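PDB 2V0X: lamina-associated polypeptide 2 isoforms alpha/zeta from Mus musculus, which dimerizes through this domain as a component of the nuclear lamina and probably works together with lamin A and chromatin. Local coordinates for residues L194-C199 and A204-L209; Y61-I66 and A120-A125; K41-E46 and M179-M184; A128-S133 and A166-D171; S186-R191 and G217-G222. The protein carries 2 engineered substitutions. All blocks are in the same frame, centred on the assembly; numbering follows the deposited sequence.

Contact 1: L194-C199 and A204-L209; sequences LWLKDC and ASKNKL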
# COMPACT_ATOMS: atom_id res chain seq x y z
N LEU B 194 -0.92 -14.59 16.05
CA LEU B 194 -2.31 -14.87 16.32
C LEU B 194 -2.68 -16.35 16.23
O LEU B 194 -3.41 -16.84 17.08
CB LEU B 194 -3.21 -14.07 15.41
CG LEU B 194 -4.70 -14.25 15.65
CD1 LEU B 194 -5.10 -13.67 17.03
CD2 LEU B 194 -5.46 -13.55 14.53
N TRP B 195 -2.20 -17.03 15.19
CA TRP B 195 -2.50 -18.44 14.98
C TRP B 195 -1.69 -19.42 15.81
O TRP B 195 -2.14 -20.55 16.04
CB TRP B 195 -2.45 -18.80 13.48
CG TRP B 195 -3.65 -18.29 12.77
CD1 TRP B 195 -3.76 -17.08 12.12
CD2 TRP B 195 -4.95 -18.90 12.73
NE1 TRP B 195 -5.06 -16.91 11.70
CE2 TRP B 195 -5.80 -18.00 12.05
CE3 TRP B 195 -5.47 -20.10 13.21
CZ2 TRP B 195 -7.16 -18.27 11.84
CZ3 TRP B 195 -6.82 -20.38 13.00
CH2 TRP B 195 -7.65 -19.47 12.32
N LEU B 196 -0.51 -19.02 16.26
CA LEU B 196 0.31 -19.90 17.09
C LEU B 196 -0.10 -19.85 18.57
O LEU B 196 0.18 -20.77 19.33
CB LEU B 196 1.79 -19.54 16.97
CG LEU B 196 2.52 -19.97 15.70
CD1 LEU B 196 3.96 -19.56 15.81
CD2 LEU B 196 2.40 -21.47 15.48
N LYS B 197 -0.82 -18.80 18.96
CA LYS B 197 -1.27 -18.58 20.33
C LYS B 197 -1.82 -19.80 21.06
O LYS B 197 -1.36 -20.14 22.15
CB LYS B 197 -2.29 -17.42 20.37
CG LYS B 197 -2.60 -16.91 21.77
CD LYS B 197 -3.45 -15.63 21.75
CE LYS B 197 -4.85 -15.89 21.24
NZ LYS B 197 -5.66 -14.65 21.28
N ASP B 198 -2.84 -20.44 20.47
CA ASP B 198 -3.46 -21.63 21.06
C ASP B 198 -3.04 -22.90 20.32
O ASP B 198 -3.77 -23.89 20.31
CB ASP B 198 -5.00 -21.52 21.00
CG ASP B 198 -5.53 -20.27 21.69
OD1 ASP B 198 -6.33 -19.54 21.06
OD2 ASP B 198 -5.15 -20.02 22.86
N CYS B 199 -1.87 -22.86 19.67
CA CYS B 199 -1.37 -24.01 18.94
C CYS B 199 -0.57 -24.87 19.92
O CYS B 199 0.45 -24.44 20.46
CB CYS B 199 -0.49 -23.57 17.77
SG CYS B 199 0.16 -24.91 16.74
N ALA B 204 9.72 -23.41 21.53
CA ALA B 204 10.87 -23.34 20.62
C ALA B 204 10.42 -23.46 19.16
O ALA B 204 10.93 -22.77 18.28
CB ALA B 204 11.89 -24.43 20.96
N SER B 205 9.45 -24.33 18.92
CA SER B 205 8.92 -24.52 17.58
C SER B 205 8.18 -23.25 17.12
O SER B 205 8.29 -22.85 15.96
CB SER B 205 7.98 -25.71 17.58
OG SER B 205 8.67 -26.87 17.96
N LYS B 206 7.47 -22.62 18.05
CA LYS B 206 6.70 -21.40 17.80
C LYS B 206 7.63 -20.25 17.45
O LYS B 206 7.30 -19.41 16.61
CB LYS B 206 5.89 -21.00 19.04
CG LYS B 206 4.69 -21.87 19.34
CD LYS B 206 3.94 -21.34 20.56
CE LYS B 206 2.64 -22.10 20.77
NZ LYS B 206 1.77 -21.45 21.78
N ASN B 207 8.76 -20.19 18.14
CA ASN B 207 9.72 -19.13 17.90
C ASN B 207 10.26 -19.29 16.48
O ASN B 207 10.27 -18.34 15.71
CB ASN B 207 10.87 -19.19 18.91
CG ASN B 207 10.43 -18.86 20.34
OD1 ASN B 207 11.18 -19.06 21.29
ND2 ASN B 207 9.22 -18.34 20.49
N LYS B 208 10.67 -20.51 16.15
CA LYS B 208 11.21 -20.84 14.83
C LYS B 208 10.24 -20.49 13.69
O LYS B 208 10.63 -19.85 12.72
CB LYS B 208 11.56 -22.33 14.78
CG LYS B 208 12.39 -22.75 13.58
CD LYS B 208 12.76 -24.23 13.69
CE LYS B 208 13.74 -24.64 12.59
NZ LYS B 208 15.02 -23.89 12.65
N LEU B 209 8.98 -20.91 13.81
CA LEU B 209 7.98 -20.64 12.78
C LEU B 209 7.70 -19.15 12.61
O LEU B 209 7.51 -18.66 11.50
CB LEU B 209 6.68 -21.39 13.10
CG LEU B 209 6.72 -22.91 12.99
CD1 LEU B 209 5.42 -23.43 13.49
CD2 LEU B 209 6.94 -23.38 11.55

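Contact 2: Y61-I66 and A120-A125; sequences YPVSSI and ALQIAA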
# COMPACT_ATOMS: atom_id res chain seq x y z
N TYR B 61 9.88 11.43 -0.71
CA TYR B 61 8.51 11.77 -1.06
C TYR B 61 7.88 12.62 0.02
O TYR B 61 6.85 12.24 0.60
CB TYR B 61 7.73 10.47 -1.25
CG TYR B 61 8.36 9.58 -2.30
CD1 TYR B 61 9.13 8.49 -1.94
CD2 TYR B 61 8.17 9.84 -3.66
CE1 TYR B 61 9.69 7.65 -2.90
CE2 TYR B 61 8.73 9.02 -4.63
CZ TYR B 61 9.48 7.93 -4.24
OH TYR B 61 10.00 7.10 -5.21
N PRO B 62 8.44 13.82 0.26
CA PRO B 62 7.95 14.76 1.27
C PRO B 62 6.52 15.26 1.02
O PRO B 62 6.12 15.53 -0.11
CB PRO B 62 8.96 15.90 1.17
CG PRO B 62 9.27 15.92 -0.30
CD PRO B 62 9.46 14.46 -0.60
N VAL B 63 5.77 15.39 2.10
CA VAL B 63 4.40 15.87 2.03
C VAL B 63 4.20 16.89 3.15
O VAL B 63 4.86 16.82 4.19
CB VAL B 63 3.39 14.71 2.12
CG1 VAL B 63 1.97 15.24 2.27
CG2 VAL B 63 3.47 13.85 0.84
N SER B 64 3.31 17.85 2.92
CA SER B 64 3.02 18.89 3.88
C SER B 64 1.52 19.10 4.05
O SER B 64 0.72 18.65 3.22
CB SER B 64 3.67 20.21 3.45
OG SER B 64 5.08 20.09 3.35
N SER B 65 1.19 19.81 5.13
CA SER B 65 -0.14 20.21 5.54
C SER B 65 -0.59 19.59 6.86
O SER B 65 -0.23 18.46 7.20
CB SER B 65 -1.20 19.99 4.44
OG SER B 65 -1.73 18.68 4.44
N ILE B 66 -1.34 20.37 7.63
CA ILE B 66 -1.87 19.92 8.91
C ILE B 66 -2.72 18.67 8.63
O ILE B 66 -2.66 17.68 9.35
CB ILE B 66 -2.74 21.03 9.55
CG1 ILE B 66 -1.85 22.23 9.93
CG2 ILE B 66 -3.49 20.51 10.77
CD1 ILE B 66 -2.63 23.48 10.30
N ALA B 120 3.11 4.38 1.22
CA ALA B 120 2.71 4.09 -0.17
C ALA B 120 1.77 5.21 -0.66
O ALA B 120 1.80 5.61 -1.82
CB ALA B 120 2.01 2.74 -0.22
N LEU B 121 1.00 5.77 0.26
CA LEU B 121 0.08 6.86 -0.05
C LEU B 121 0.91 8.11 -0.41
O LEU B 121 0.59 8.81 -1.38
CB LEU B 121 -0.81 7.13 1.16
CG LEU B 121 -2.06 8.02 1.25
CD1 LEU B 121 -1.85 9.37 0.63
CD2 LEU B 121 -3.23 7.31 0.65
N GLN B 122 1.96 8.40 0.36
CA GLN B 122 2.81 9.56 0.06
C GLN B 122 3.43 9.42 -1.31
O GLN B 122 3.57 10.39 -2.04
CB GLN B 122 3.94 9.74 1.08
CG GLN B 122 3.49 10.41 2.36
CD GLN B 122 4.63 10.55 3.34
OE1 GLN B 122 5.65 11.19 3.06
NE2 GLN B 122 4.47 9.94 4.50
N ILE B 123 3.90 8.23 -1.61
CA ILE B 123 4.51 7.96 -2.91
C ILE B 123 3.44 8.15 -4.00
O ILE B 123 3.67 8.84 -4.98
CB ILE B 123 5.06 6.51 -2.96
CG1 ILE B 123 6.19 6.34 -1.94
CG2 ILE B 123 5.59 6.20 -4.38
CD1 ILE B 123 6.66 4.87 -1.76
N ALA B 124 2.26 7.56 -3.80
CA ALA B 124 1.18 7.67 -4.79
C ALA B 124 0.83 9.11 -5.08
O ALA B 124 0.56 9.46 -6.23
CB ALA B 124 -0.07 6.89 -4.37
N ALA B 125 0.77 9.92 -4.02
CA ALA B 125 0.46 11.34 -4.14
C ALA B 125 1.47 12.01 -5.08
O ALA B 125 1.10 12.81 -5.93
CB ALA B 125 0.50 12.03 -2.75

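Contact 3: K41-E46 and M179-M184; sequences KVVEEE and MSACAM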
# COMPACT_ATOMS: atom_id res chain seq x y z
N LYS B 41 11.94 -9.97 -6.98
CA LYS B 41 13.15 -9.86 -6.18
C LYS B 41 12.92 -8.95 -4.97
O LYS B 41 13.22 -9.33 -3.84
CB LYS B 41 14.32 -9.31 -7.00
CG LYS B 41 14.98 -10.30 -7.93
CD LYS B 41 16.16 -9.67 -8.65
CE LYS B 41 16.86 -10.66 -9.56
NZ LYS B 41 17.38 -11.85 -8.82
N VAL B 42 12.42 -7.74 -5.22
CA VAL B 42 12.17 -6.80 -4.14
C VAL B 42 11.20 -7.37 -3.09
O VAL B 42 11.48 -7.29 -1.90
CB VAL B 42 11.74 -5.38 -4.64
CG1 VAL B 42 10.88 -5.48 -5.86
CG2 VAL B 42 11.02 -4.61 -3.55
N VAL B 43 10.10 -7.97 -3.53
CA VAL B 43 9.14 -8.55 -2.59
C VAL B 43 9.84 -9.63 -1.75
O VAL B 43 9.77 -9.60 -0.52
CB VAL B 43 7.90 -9.13 -3.33
CG1 VAL B 43 6.98 -9.84 -2.36
CG2 VAL B 43 7.12 -8.02 -4.04
N GLU B 44 10.58 -10.52 -2.41
CA GLU B 44 11.29 -11.60 -1.71
C GLU B 44 12.37 -11.10 -0.74
O GLU B 44 12.57 -11.70 0.32
CB GLU B 44 11.89 -12.58 -2.71
CG GLU B 44 12.51 -13.82 -2.07
CD GLU B 44 13.26 -14.69 -3.06
OE1 GLU B 44 13.06 -14.53 -4.29
OE2 GLU B 44 14.06 -15.53 -2.61
N GLU B 45 13.05 -10.02 -1.10
CA GLU B 45 14.09 -9.45 -0.24
C GLU B 45 13.50 -8.94 1.07
O GLU B 45 14.08 -9.14 2.14
CB GLU B 45 14.82 -8.30 -0.92
CG GLU B 45 15.72 -8.72 -2.07
CD GLU B 45 16.32 -7.53 -2.81
OE1 GLU B 45 17.05 -6.74 -2.18
OE2 GLU B 45 16.04 -7.40 -4.02
N GLU B 46 12.34 -8.27 0.98
CA GLU B 46 11.68 -7.74 2.16
C GLU B 46 11.12 -8.85 3.03
O GLU B 46 11.09 -8.73 4.25
CB GLU B 46 10.52 -6.81 1.78
CG GLU B 46 10.92 -5.59 0.97
CD GLU B 46 11.91 -4.70 1.70
OE1 GLU B 46 11.72 -4.44 2.91
OE2 GLU B 46 12.87 -4.25 1.05
N MSE B 179 6.93 -0.87 -0.30
CA MSE B 179 6.06 -0.54 0.83
C MSE B 179 4.94 -1.57 0.99
O MSE B 179 4.60 -1.95 2.12
CB MSE B 179 5.48 0.87 0.68
CG MSE B 179 6.51 2.02 0.81
SE MSE B 179 7.76 1.81 2.33
CE MSE B 179 6.53 1.39 3.69
N SER B 180 4.37 -2.02 -0.14
CA SER B 180 3.31 -3.02 -0.12
C SER B 180 3.82 -4.36 0.42
O SER B 180 3.12 -5.04 1.17
CB SER B 180 2.74 -3.25 -1.54
OG SER B 180 2.05 -2.10 -2.01
N ALA B 181 5.05 -4.72 0.05
CA ALA B 181 5.65 -5.97 0.50
C ALA B 181 5.86 -5.93 2.01
O ALA B 181 5.60 -6.92 2.70
CB ALA B 181 6.97 -6.24 -0.22
N CYS B 182 6.23 -4.77 2.53
CA CYS B 182 6.46 -4.58 3.97
C CYS B 182 5.14 -4.75 4.71
O CYS B 182 5.09 -5.40 5.76
CB CYS B 182 7.05 -3.20 4.25
SG CYS B 182 8.81 -3.00 3.79
N ALA B 183 4.08 -4.14 4.17
CA ALA B 183 2.76 -4.22 4.78
C ALA B 183 2.30 -5.67 4.85
O ALA B 183 1.78 -6.12 5.86
CB ALA B 183 1.76 -3.39 3.97
N MSE B 184 2.47 -6.38 3.74
CA MSE B 184 2.12 -7.79 3.65
C MSE B 184 2.95 -8.60 4.65
O MSE B 184 2.44 -9.52 5.28
CB MSE B 184 2.36 -8.29 2.21
CG MSE B 184 1.31 -7.78 1.21
SE MSE B 184 1.98 -7.69 -0.61
CE MSE B 184 1.53 -9.47 -1.21

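Contact 4: A128-S133 and A166-D171; sequences AFVAKS and ASYLCD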
# COMPACT_ATOMS: atom_id res chain seq x y z
N ALA B 128 0.81 10.94 -8.69
CA ALA B 128 -0.28 11.63 -9.36
C ALA B 128 0.22 12.99 -9.87
O ALA B 128 0.02 13.33 -11.04
CB ALA B 128 -1.49 11.81 -8.42
N PHE B 129 0.96 13.71 -9.02
CA PHE B 129 1.51 15.00 -9.39
C PHE B 129 2.42 14.90 -10.63
O PHE B 129 2.26 15.66 -11.57
CB PHE B 129 2.31 15.61 -8.23
CG PHE B 129 3.09 16.83 -8.62
CD1 PHE B 129 2.44 18.04 -8.84
CD2 PHE B 129 4.46 16.76 -8.84
CE1 PHE B 129 3.15 19.16 -9.28
CE2 PHE B 129 5.19 17.87 -9.28
CZ PHE B 129 4.53 19.07 -9.50
N VAL B 130 3.38 14.00 -10.58
CA VAL B 130 4.30 13.79 -11.71
C VAL B 130 3.55 13.33 -12.98
O VAL B 130 3.82 13.81 -14.06
CB VAL B 130 5.44 12.80 -11.32
CG1 VAL B 130 6.30 12.44 -12.53
CG2 VAL B 130 6.34 13.43 -10.22
N ALA B 131 2.59 12.41 -12.85
CA ALA B 131 1.83 11.93 -14.02
C ALA B 131 1.09 13.08 -14.71
O ALA B 131 1.14 13.23 -15.93
CB ALA B 131 0.85 10.86 -13.61
N LYS B 132 0.48 13.93 -13.91
CA LYS B 132 -0.26 15.07 -14.43
C LYS B 132 0.70 16.09 -15.08
O LYS B 132 0.41 16.63 -16.15
CB LYS B 132 -1.06 15.72 -13.29
CG LYS B 132 -2.25 16.59 -13.73
CD LYS B 132 -3.32 15.74 -14.41
CE LYS B 132 -4.59 16.53 -14.72
NZ LYS B 132 -5.34 16.93 -13.49
N SER B 133 1.85 16.33 -14.45
CA SER B 133 2.83 17.27 -14.99
C SER B 133 3.33 16.75 -16.33
O SER B 133 3.45 17.51 -17.30
CB SER B 133 4.03 17.44 -14.05
OG SER B 133 3.61 18.00 -12.82
N ALA B 166 9.16 10.06 -16.53
CA ALA B 166 8.79 8.65 -16.74
C ALA B 166 9.68 7.72 -15.93
O ALA B 166 9.20 6.74 -15.36
CB ALA B 166 8.81 8.27 -18.23
N SER B 167 10.98 8.02 -15.86
CA SER B 167 11.86 7.16 -15.07
C SER B 167 11.56 7.36 -13.58
O SER B 167 11.63 6.43 -12.80
CB SER B 167 13.33 7.44 -15.38
OG SER B 167 13.58 8.82 -15.34
N TYR B 168 11.18 8.58 -13.20
CA TYR B 168 10.82 8.89 -11.82
C TYR B 168 9.62 8.00 -11.46
O TYR B 168 9.59 7.37 -10.40
CB TYR B 168 10.42 10.36 -11.69
CG TYR B 168 9.86 10.74 -10.33
CD1 TYR B 168 10.67 11.32 -9.35
CD2 TYR B 168 8.53 10.52 -10.02
CE1 TYR B 168 10.15 11.68 -8.10
CE2 TYR B 168 8.00 10.86 -8.79
CZ TYR B 168 8.81 11.44 -7.84
OH TYR B 168 8.24 11.81 -6.64
N LEU B 169 8.66 7.94 -12.37
CA LEU B 169 7.46 7.13 -12.17
C LEU B 169 7.77 5.64 -12.01
O LEU B 169 7.15 4.97 -11.20
CB LEU B 169 6.48 7.37 -13.31
CG LEU B 169 5.87 8.76 -13.31
CD1 LEU B 169 5.27 9.08 -14.65
CD2 LEU B 169 4.84 8.90 -12.20
N CYS B 170 8.75 5.14 -12.76
CA CYS B 170 9.14 3.75 -12.66
C CYS B 170 9.77 3.54 -11.28
O CYS B 170 9.48 2.55 -10.62
CB CYS B 170 10.11 3.34 -13.78
SG CYS B 170 10.28 1.52 -13.95
N ASP B 171 10.62 4.48 -10.85
CA ASP B 171 11.25 4.40 -9.52
C ASP B 171 10.17 4.39 -8.42
O ASP B 171 10.20 3.56 -7.52
CB ASP B 171 12.21 5.58 -9.27
CG ASP B 171 13.47 5.52 -10.14
OD1 ASP B 171 13.82 4.43 -10.63
OD2 ASP B 171 14.10 6.58 -10.32

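Contact 5: S186-R191 and G217-G222; sequences SSTMGR and GTLFGG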
# COMPACT_ATOMS: atom_id res chain seq x y z
N SER B 186 4.21 -7.48 7.48
CA SER B 186 3.72 -7.13 8.81
C SER B 186 2.40 -7.81 9.11
O SER B 186 2.19 -8.31 10.22
CB SER B 186 3.59 -5.62 8.95
OG SER B 186 4.87 -5.02 8.81
N SER B 187 1.52 -7.86 8.12
CA SER B 187 0.23 -8.52 8.28
C SER B 187 0.48 -10.00 8.62
O SER B 187 -0.10 -10.54 9.56
CB SER B 187 -0.57 -8.40 6.98
OG SER B 187 -1.61 -9.38 6.94
N THR B 188 1.38 -10.62 7.87
CA THR B 188 1.74 -12.02 8.06
C THR B 188 2.36 -12.26 9.44
O THR B 188 2.04 -13.23 10.10
CB THR B 188 2.67 -12.47 6.92
OG1 THR B 188 1.98 -12.30 5.67
CG2 THR B 188 3.09 -13.93 7.07
N MSE B 189 3.21 -11.34 9.90
CA MSE B 189 3.82 -11.46 11.22
C MSE B 189 2.70 -11.45 12.29
O MSE B 189 2.64 -12.31 13.17
CB MSE B 189 4.79 -10.31 11.47
CG MSE B 189 5.49 -10.39 12.84
SE MSE B 189 6.36 -8.74 13.40
CE MSE B 189 4.87 -7.95 14.35
N GLY B 190 1.80 -10.48 12.19
CA GLY B 190 0.71 -10.39 13.13
C GLY B 190 -0.09 -11.69 13.19
O GLY B 190 -0.37 -12.20 14.28
N ARG B 191 -0.40 -12.25 12.02
CA ARG B 191 -1.17 -13.49 11.95
C ARG B 191 -0.42 -14.72 12.44
O ARG B 191 -1.04 -15.66 12.92
CB ARG B 191 -1.75 -13.71 10.53
CG ARG B 191 -2.79 -12.65 10.13
CD ARG B 191 -3.28 -12.83 8.69
NE ARG B 191 -4.05 -14.05 8.50
CZ ARG B 191 -3.81 -14.94 7.54
NH1 ARG B 191 -2.82 -14.76 6.68
NH2 ARG B 191 -4.60 -16.00 7.41
N GLY B 217 1.87 -17.81 -0.16
CA GLY B 217 1.16 -19.08 -0.22
C GLY B 217 0.54 -19.43 1.12
O GLY B 217 -0.69 -19.46 1.26
N THR B 218 1.39 -19.76 2.09
CA THR B 218 0.91 -20.08 3.43
C THR B 218 1.69 -19.28 4.48
O THR B 218 2.84 -18.88 4.27
CB THR B 218 1.00 -21.60 3.76
OG1 THR B 218 2.36 -22.01 3.78
CG2 THR B 218 0.22 -22.42 2.75
N LEU B 219 1.07 -19.08 5.64
CA LEU B 219 1.66 -18.32 6.74
C LEU B 219 3.03 -18.85 7.15
O LEU B 219 3.96 -18.08 7.40
CB LEU B 219 0.69 -18.37 7.92
CG LEU B 219 0.29 -17.13 8.73
CD1 LEU B 219 -0.06 -15.96 7.82
CD2 LEU B 219 -0.89 -17.52 9.62
N PHE B 220 3.19 -20.17 7.16
CA PHE B 220 4.46 -20.75 7.59
C PHE B 220 5.20 -21.58 6.53
O PHE B 220 6.27 -22.15 6.83
CB PHE B 220 4.23 -21.60 8.84
CG PHE B 220 3.62 -20.85 9.99
CD1 PHE B 220 2.29 -21.05 10.34
CD2 PHE B 220 4.39 -20.00 10.77
CE1 PHE B 220 1.73 -20.42 11.45
CE2 PHE B 220 3.85 -19.36 11.89
CZ PHE B 220 2.52 -19.57 12.23
N GLY B 221 4.64 -21.66 5.32
CA GLY B 221 5.24 -22.42 4.24
C GLY B 221 6.74 -22.23 4.07
O GLY B 221 7.26 -21.12 4.22
N GLY B 222 7.44 -23.32 3.77
CA GLY B 222 8.88 -23.25 3.60
C GLY B 222 9.62 -23.62 4.87
O GLY B 222 10.76 -24.09 4.82

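Contact 1: L194-C199 and A204-L209
Lys206 reaches from helix 203-211 across to the C-terminal end of helix 152-196, and each part of its side chain meets something different. Lys206 CB sits against a leucine methyl, 4.0 Å from CD1 of Leu196. CG lies anti to the carbonyl carbon (chi1 -72°), and from there the chain runs fully extended toward the turn that follows the long helix. CD passes beside the carbonyl oxygen of Leu196. CE lies near two carbonyl oxygens; Lys206 CE is 3.2 Å from Cys199 O. At the tip, NZ makes two weak hydrogen bonds to backbone carbonyls. One runs from Lys206 NZ to Leu196 O at 3.0 Å, the other from Lys206 NZ to Lys197 O at 3.4 Å.

These carbonyls belong to a type I beta turn from Leu196 to Cys199, in which Cys199 N also bonds to Leu196 O. The turn starts the short connection between the two helices: the chain turns back here, from helix 152-196 into helix 203-211. The ammonium group of Lys206 probably offsets part of the negative charge on these carbonyl oxygens. With an alanine here both weak bonds go, and the turn carbonyls are likely to lose this cationic partner.

The apolar part of the contact lies beside the lysine. Leu196 CD1 also approaches the backbone oxygen of Lys206, while its CD2 meets CD1 of Leu209 at 4.1 Å. The two leucine side chains are set roughly perpendicular. Phe220 touches both leucines, and Ile81 of the second subunit packs on Leu209.

Contact 2: Y61-I66 and A120-A125
Tyr61 lays one face of its ring over Ile123, and Gln122, one residue earlier on the helix, meets the loop next to it. The tyrosine has the largest share of the buried surface. Ile123 CG1 stands 3.6 Å above the ring plane, offset toward the rim. It lies 3.9 Å from the ring centroid and 20° off the ring normal, which makes a CH-pi contact. The closest ring atom is CD1, at 3.6 Å from Ile123 CG1. Ile123 puts CG1 there by holding it anti to its own carbonyl carbon (chi1 -64°), while CG2 takes the position anti to the backbone N. The phenol oxygen of Tyr61 is hydrogen-bonded to Asp175 on helix 152-196, so the ring is fixed at its far end as well as over its face.

Gln122 runs out extended beyond CG. Gln122 CG packs against Val63 CG2 at 3.8 Å, and the two side chains meet at a slant. Its amide end lies close to the carbonyl oxygen of Tyr61. Val63 also touches Ala68 of helix 66-72, and Gln122 touches Leu72 of the same helix.

The loop then moves away from helix 100-146, and Ser65 takes the N-cap position of helix 66-72. The arrangement is an extended segment draped across the side of a long helix, with an aromatic ring laid on an aliphatic side chain. Here it ties the connection between helices 35-46 and 66-72 to the paired long helices of the dimerization domain.

Contact 3: K41-E46 and M179-M184
Ala181 meets Val43 and Glu46 where helix 35-46 packs on helix 152-196. The apolar contacts centre on the alanine methyl. Its CB lies 4.0 Å from CA of Val43 and 4.2 Å from CG1 of the same valine. Val43 CG1 is anti to its backbone N (chi1 175°). On the next turn, Glu46 adds its CB at 4.1 Å from Ala181 CB, with its CG close behind. The small side chain is consistent with the close approach of the axes, 8.9 Å.

The helices run in roughly the same direction, with a crossing angle of -38°. The short helix 35-46 thus packs obliquely on the long one in this all-helical domain. Leu121 of the second subunit also packs on Val43, so the dimer partner comes up beside this helix pair.

The polar contact involves the end of Glu46. Its chain bends at chi2, and OE1 lies 3.4 Å from SG of Cys182. The main partner of that oxygen is Arg52, which forms a salt bridge with it. The backbone contributes outside the two segments: Ala181 O accepts a hydrogen bond from Trp47 NE1, just past the end of helix 35-46.

Contact 4: A128-S133 and A166-D171
Val130 points at helix 152-196 and fits between two side chains, Tyr168 and Leu169. Its CG2 approaches the tyrosine ring obliquely, 3.4 Å from CE2 of Tyr168. Its CG1 meets the leucine at 3.8 Å from CG of Leu169, with CD2 of that leucine equally near. The two branches divide the work because CG1 is anti to the backbone N (chi1 173°) and CG2 is anti to the carbonyl carbon. Val130 and Leu169 pass each other in opposite directions.

Ala131 adds a lighter contact, with its N 4.2 Å from CD2 of Leu169. Further on, Ser133 N and Ser133 OG both bond back to the carbonyl oxygen of Phe129, from opposite faces of the carbonyl plane. Ser133 OG to Phe129 O is 3.0 Å. On the following turn, Leu134 also touches Leu169.

The two helices are nearly antiparallel, at 156°, and their axes approach to 9.9 Å. They form a helical hairpin of the two long helices. Tyr61 of the loop 61-66 lies against Tyr168. The second subunit packs its Ala166 and Ala173 on Ala131 and Ala128, and its Phe33 meets Phe129 edge-to-face.

Contact 5: S186-R191 and G217-G222
Leu219 inserts its two methyl groups beside Thr188 and Arg191 on helix 152-196. Its CD1 touches the threonine methyl, with Thr188 CG2 at 3.8 Å. The same CD1 comes to 3.2 Å from NH1 of Arg191 and also lies near CB of that arginine. CD2 is over one face of the guanidinium group and close to the backbone carbonyl of Arg191. The leucine lies across the arginine chain rather than along it.

Arg191 folds back at chi3 (67°), which brings its guanidinium beside the leucine. The group is held in place by the second subunit: NE forms a salt bridge with Asp107 of that subunit, and NH1 bonds to the backbone oxygen of its Pro75. Thr188 OG1 bonds back to Met184 O in its own helix. That leaves the threonine methyl to meet the leucine.

The loop 217-222 is itself fixed from outside. Leu219 O accepts from Arg192 NE, and Thr218 OG1 bonds to Asp78 of the second subunit. Trp195 packs on Leu219 from the next turn of the helix. Replacing this leucine by an alanine removes both methyl branches and would probably open a gap beside Thr188 and the guanidinium face.

No hydrogen bond joins the two segments directly. An apolar side chain lies against a buried cation that is held by Asp107 and Pro75 of the second subunit, so the packing of the loop is probably tied to the pairing of the subunits.

From the N terminus, helix 35-46 is the first element to take part, and contact 3 joins it to helix 152-196. The large loop this closes contains contacts 2 and 4, which follow one another. Contact 2 lays loop 61-66 on helix 100-146, and contact 4 closes the hairpin of the two long helices. The two touch through Tyr61 and Tyr168, and contact 2 meets contact 3 at Met179. Beyond contact 3, contact 5 brings the loop 217-222 back to helix 152-196 and encloses contact 1, the turn to helix 203-211. Phe220 joins these two. No loops cross, and all five contacts touch the second subunit.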